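Local structure of soluble lytic murein transglycosylase (5OHU) at residues A212-V217 / V241-R246; Q402-A407 / L441-R446. The protein probably cleaves glycosidic bonds of the peptidoglycan glycan strands as a lytic transglycosylase, working in both exolytic and endolytic modes. All blocks are in the same frame, centred on the assembly; numbering follows the deposited sequence.

Contact 1. Residues A212-V217 / V241-R246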
loop_
_atom_site.group_PDB
_atom_site.type_symbol
_atom_site.label_atom_id
_atom_site.label_comp_id
_atom_site.label_asym_id
_atom_site.label_seq_id
_atom_site.Cartn_x
_atom_site.Cartn_y
_atom_site.Cartn_z
ATOM N N ALA A 212 -15.793 -20.761 22.118
ATOM C CA ALA A 212 -17.005 -20.494 21.357
ATOM C C ALA A 212 -17.492 -19.072 21.605
ATOM O O ALA A 212 -18.004 -18.406 20.697
ATOM C CB ALA A 212 -18.083 -21.515 21.733
ATOM N N LEU A 213 -17.319 -18.592 22.833
ATOM C CA LEU A 213 -17.711 -17.233 23.167
ATOM C C LEU A 213 -16.854 -16.235 22.422
ATOM O O LEU A 213 -17.345 -15.192 21.964
ATOM C CB LEU A 213 -17.590 -17.030 24.676
ATOM C CG LEU A 213 -18.558 -16.098 25.375
ATOM C CD1 LEU A 213 -19.984 -16.370 24.865
ATOM C CD2 LEU A 213 -18.462 -16.335 26.893
ATOM N N MET A 214 -15.560 -16.530 22.298
ATOM C CA MET A 214 -14.696 -15.657 21.521
ATOM C C MET A 214 -15.205 -15.525 20.092
ATOM O O MET A 214 -15.302 -14.413 19.563
ATOM C CB MET A 214 -13.259 -16.171 21.541
ATOM C CG MET A 214 -12.317 -15.330 20.696
ATOM S SD MET A 214 -10.598 -15.574 21.167
ATOM C CE MET A 214 -10.511 -14.575 22.652
ATOM N N VAL A 215 -15.559 -16.647 19.461
ATOM C CA VAL A 215 -16.015 -16.588 18.073
ATOM C C VAL A 215 -17.305 -15.776 17.967
ATOM O O VAL A 215 -17.440 -14.907 17.102
ATOM C CB VAL A 215 -16.177 -18.009 17.494
ATOM C CG1 VAL A 215 -16.766 -17.944 16.070
ATOM C CG2 VAL A 215 -14.826 -18.759 17.505
ATOM N N SER A 216 -18.272 -16.053 18.847
ATOM C CA SER A 216 -19.544 -15.329 18.832
ATOM C C SER A 216 -19.349 -13.830 19.028
ATOM O O SER A 216 -19.977 -13.018 18.341
ATOM C CB SER A 216 -20.464 -15.881 19.913
ATOM O OG SER A 216 -21.717 -15.210 19.870
ATOM N N VAL A 217 -18.479 -13.448 19.960
ATOM C CA VAL A 217 -18.232 -12.036 20.215
ATOM C C VAL A 217 -17.497 -11.402 19.042
ATOM O O VAL A 217 -17.746 -10.245 18.692
ATOM C CB VAL A 217 -17.458 -11.874 21.539
ATOM C CG1 VAL A 217 -16.862 -10.480 21.677
ATOM C CG2 VAL A 217 -18.367 -12.205 22.718
ATOM N N VAL A 241 -13.463 -10.405 25.997
ATOM C CA VAL A 241 -13.994 -9.051 26.064
ATOM C C VAL A 241 -13.071 -8.077 25.346
ATOM O O VAL A 241 -13.530 -7.203 24.601
ATOM C CB VAL A 241 -14.237 -8.668 27.533
ATOM C CG1 VAL A 241 -14.436 -7.168 27.682
ATOM C CG2 VAL A 241 -15.448 -9.439 28.054
ATOM N N GLY A 242 -11.761 -8.239 25.515
ATOM C CA GLY A 242 -10.839 -7.308 24.884
ATOM C C GLY A 242 -10.903 -7.371 23.375
ATOM O O GLY A 242 -10.868 -6.339 22.696
ATOM N N LEU A 243 -11.004 -8.587 22.828
ATOM C CA LEU A 243 -11.176 -8.733 21.389
ATOM C C LEU A 243 -12.449 -8.039 20.932
ATOM O O LEU A 243 -12.448 -7.294 19.939
ATOM C CB LEU A 243 -11.194 -10.216 21.003
ATOM C CG LEU A 243 -11.209 -10.465 19.489
ATOM C CD1 LEU A 243 -10.252 -11.588 19.148
ATOM C CD2 LEU A 243 -12.603 -10.804 19.022
ATOM N N GLY A 244 -13.541 -8.249 21.669
ATOM C CA GLY A 244 -14.800 -7.631 21.287
ATOM C C GLY A 244 -14.758 -6.115 21.352
ATOM O O GLY A 244 -15.286 -5.433 20.473
ATOM N N LEU A 245 -14.105 -5.560 22.372
ATOM C CA LEU A 245 -14.040 -4.102 22.442
ATOM C C LEU A 245 -13.194 -3.527 21.320
ATOM O O LEU A 245 -13.523 -2.468 20.775
ATOM C CB LEU A 245 -13.515 -3.628 23.791
ATOM C CG LEU A 245 -14.404 -4.016 24.959
ATOM C CD1 LEU A 245 -13.637 -3.984 26.270
ATOM C CD2 LEU A 245 -15.573 -3.073 24.979
ATOM N N ARG A 246 -12.110 -4.211 20.953
ATOM C CA ARG A 246 -11.292 -3.733 19.837
ATOM C C ARG A 246 -12.073 -3.791 18.536
ATOM O O ARG A 246 -11.990 -2.875 17.708
ATOM C CB ARG A 246 -10.003 -4.555 19.726
ATOM C CG ARG A 246 -8.791 -3.854 20.352
ATOM C CD ARG A 246 -8.010 -4.758 21.275
ATOM N NE ARG A 246 -7.789 -6.082 20.698
ATOM C CZ ARG A 246 -7.609 -7.194 21.409
ATOM N NH1 ARG A 246 -7.623 -7.149 22.742
ATOM N NH2 ARG A 246 -7.425 -8.347 20.776
#
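Val217 meets Gly244 where the two helices come close. Its CG1 methyl lies 3.5 Å from Gly244 CA and 4.0 Å from Gly244 N, so one branch rests directly on main-chain atoms. CG1 stands anti to the Val217 backbone N (chi1 165°), a setting that turns this methyl to the glycine. Gly244 has no side chain, which lets the methyl settle against its CA. The backbones approach closely here, with Val217 CA 5.7 Å from Gly244 CA. About one helical turn earlier on helix 208-219, Met214 lies level with Leu243 and bends its end toward it. The backbones are wider apart there, with 7.8 Å between Met214 CA and Leu243 CA. The gap is bridged by side-chain ends. Met214 SD approaches Leu243 CD1 at 4.5 Å, a loose apolar contact that is uncertain in detail because Met214 has a second conformer.

Neighbours extend this apolar patch. Val240 touches both Met214 and Val217, and Phe230 of the connecting loop packs on Val217. Trp182 of helix 178-190 touches Met214, and Ala189 and Glu190 of that helix touch Leu243. Within helix 235-251, Leu243 CA sits 3.8 Å above the plane of the Arg246 guanidinium, toward its rim. Arg246 NH2 forms a salt bridge with Glu190 OE2. The whole is apolar helix-to-helix packing with a glycine at the close approach, consistent with the all-helical superhelix of Slt70-like transglycosylases.

Contact 2. Residues Q402-A407 / L441-R446; sequences QRVRNA and LIAQAR
The backbone O of Val404, whose side chain meets Ala443 and Gln444, accepts a hydrogen bond from Thr410 OG1. A weak bond from Ala407 N also reaches this oxygen, at 3.3 Å from Val404 O. Both come from where helix 398-406 ends and helix 408-418 begins, and Ala407 is the N-cap of the second helix. The Val404 side chain makes a small apolar contact. Its CB lies 4.3 Å from Ala443 CB. Its CG1, anti to the backbone N (chi1 158°), points across to Gln444, with Val404 CG1 4.2 Å from Gln444 N and 4.4 Å from Gln444 CB. Gln444 therefore offers its backbone and the root of its side chain. Its amide end is engaged elsewhere: OE1 is bonded to Ser460 OG, and NE2 to the O of Trp429. This fixes the rotation of the buried amide.

Glu440 and Leu447 of helix 438-450 also touch Val404. The contact thus places helix 398-406 against one flank of helix 438-450, while Leu441 and Gln444 pack on helix 422-433, and Ala445 on helix 454-463.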
loop_
_atom_site.group_PDB
_atom_site.type_symbol
_atom_site.label_atom_id
_atom_site.label_comp_id
_atom_site.label_asym_id
_atom_site.label_seq_id
_atom_site.Cartn_x
_atom_site.Cartn_y
_atom_site.Cartn_z
ATOM N N GLN A 402 25.132 2.639 -19.381
ATOM C CA GLN A 402 25.469 1.455 -20.160
ATOM C C GLN A 402 25.254 0.189 -19.339
ATOM O O GLN A 402 24.627 -0.763 -19.810
ATOM C CB GLN A 402 26.906 1.548 -20.665
ATOM C CG GLN A 402 27.114 0.858 -22.007
ATOM C CD GLN A 402 28.557 0.890 -22.469
ATOM O OE1 GLN A 402 29.480 0.747 -21.666
ATOM N NE2 GLN A 402 28.759 1.084 -23.770
ATOM N N ARG A 403 25.756 0.176 -18.099
ATOM C CA ARG A 403 25.513 -0.936 -17.180
ATOM C C ARG A 403 24.039 -1.333 -17.165
ATOM O O ARG A 403 23.695 -2.510 -17.313
ATOM C CB ARG A 403 25.964 -0.552 -15.766
ATOM C CG ARG A 403 26.660 -1.643 -14.962
ATOM C CD ARG A 403 27.001 -1.146 -13.552
ATOM N NE ARG A 403 27.915 0.001 -13.553
ATOM C CZ ARG A 403 28.104 0.824 -12.519
ATOM N NH1 ARG A 403 27.430 0.646 -11.390
ATOM N NH2 ARG A 403 28.959 1.837 -12.618
ATOM N N VAL A 404 23.155 -0.348 -17.013
ATOM C CA VAL A 404 21.733 -0.644 -16.889
ATOM C C VAL A 404 21.156 -1.103 -18.225
ATOM O O VAL A 404 20.391 -2.071 -18.281
ATOM C CB VAL A 404 20.988 0.574 -16.303
ATOM C CG1 VAL A 404 19.497 0.530 -16.637
ATOM C CG2 VAL A 404 21.187 0.620 -14.795
ATOM N N ARG A 405 21.523 -0.453 -19.325
ATOM C CA ARG A 405 21.030 -0.953 -20.600
ATOM C C ARG A 405 21.692 -2.276 -20.997
ATOM O O ARG A 405 21.151 -2.992 -21.844
ATOM C CB ARG A 405 21.214 0.093 -21.705
ATOM C CG ARG A 405 20.481 -0.288 -22.996
ATOM C CD ARG A 405 20.405 0.840 -24.006
ATOM N NE ARG A 405 21.443 1.843 -23.800
ATOM C CZ ARG A 405 21.253 3.146 -23.976
ATOM N NH1 ARG A 405 22.247 3.999 -23.766
ATOM N NH2 ARG A 405 20.064 3.600 -24.357
ATOM N N ASN A 406 22.826 -2.633 -20.384
ATOM C CA ASN A 406 23.485 -3.906 -20.666
ATOM C C ASN A 406 22.954 -5.064 -19.833
ATOM O O ASN A 406 23.178 -6.224 -20.205
ATOM C CB ASN A 406 24.998 -3.813 -20.425
ATOM C CG ASN A 406 25.758 -3.287 -21.631
ATOM O OD1 ASN A 406 25.209 -3.155 -22.726
ATOM N ND2 ASN A 406 27.035 -2.986 -21.430
ATOM N N ALA A 407 22.287 -4.785 -18.712
ATOM C CA ALA A 407 21.812 -5.853 -17.843
ATOM C C ALA A 407 20.841 -6.757 -18.592
ATOM O O ALA A 407 20.077 -6.303 -19.451
ATOM C CB ALA A 407 21.151 -5.267 -16.597
ATOM N N LEU A 441 18.677 3.172 -10.755
ATOM C CA LEU A 441 17.256 3.487 -10.794
ATOM C C LEU A 441 16.986 4.735 -11.625
ATOM O O LEU A 441 16.018 4.782 -12.393
ATOM C CB LEU A 441 16.730 3.677 -9.373
ATOM C CG LEU A 441 16.597 2.420 -8.522
ATOM C CD1 LEU A 441 16.200 2.821 -7.130
ATOM C CD2 LEU A 441 15.572 1.463 -9.123
ATOM N N ILE A 442 17.838 5.754 -11.482
ATOM C CA ILE A 442 17.685 6.982 -12.253
ATOM C C ILE A 442 17.892 6.706 -13.740
ATOM O O ILE A 442 17.114 7.166 -14.587
ATOM C CB ILE A 442 18.648 8.064 -11.722
ATOM C CG1 ILE A 442 18.121 8.655 -10.406
ATOM C CG2 ILE A 442 18.852 9.157 -12.748
ATOM C CD1 ILE A 442 19.179 9.323 -9.568
ATOM N N ALA A 443 18.925 5.929 -14.079
ATOM C CA ALA A 443 19.139 5.558 -15.473
ATOM C C ALA A 443 17.950 4.778 -16.027
ATOM O O ALA A 443 17.507 5.028 -17.157
ATOM C CB ALA A 443 20.427 4.748 -15.611
ATOM N N GLN A 444 17.411 3.838 -15.240
ATOM C CA GLN A 444 16.241 3.086 -15.683
ATOM C C GLN A 444 15.050 4.012 -15.913
ATOM O O GLN A 444 14.276 3.819 -16.862
ATOM C CB GLN A 444 15.887 2.010 -14.658
ATOM C CG GLN A 444 15.024 0.888 -15.209
ATOM C CD GLN A 444 14.387 0.057 -14.120
ATOM O OE1 GLN A 444 14.009 0.581 -13.074
ATOM N NE2 GLN A 444 14.266 -1.251 -14.353
ATOM N N ALA A 445 14.892 5.023 -15.050
ATOM C CA ALA A 445 13.811 5.987 -15.228
ATOM C C ALA A 445 13.918 6.695 -16.573
ATOM O O ALA A 445 12.910 6.875 -17.269
ATOM C CB ALA A 445 13.811 7.006 -14.084
ATOM N N ARG A 446 15.132 7.090 -16.964
ATOM C CA ARG A 446 15.301 7.758 -18.252
ATOM C C ARG A 446 14.964 6.824 -19.407
ATOM O O ARG A 446 14.320 7.240 -20.377
ATOM C CB ARG A 446 16.723 8.296 -18.403
ATOM C CG ARG A 446 16.909 9.232 -19.606
ATOM C CD ARG A 446 16.118 10.534 -19.439
ATOM N NE ARG A 446 15.624 11.056 -20.713
ATOM C CZ ARG A 446 16.298 11.895 -21.492
ATOM N NH1 ARG A 446 17.503 12.314 -21.134
ATOM N NH2 ARG A 446 15.768 12.315 -22.634
#

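Overall arrangement
Contact 1 comes first along the chain and closes before contact 2 opens. Their centres are 53 Å apart, their nearest atoms are about 38 Å apart, and they lie on opposite sides of the chain's centre. They share no helix. Contact 1 joins two successive helices, 208-219 and 235-251, across a loop. Contact 2 joins helices 398-406 and 438-450, with helices 408-418 and 422-433 between them in sequence, in the region assigned to the L domain of the family. Both contacts pair helices in a chain that is almost entirely without strands, consistent with the curved helical scaffold of Slt70 relatives.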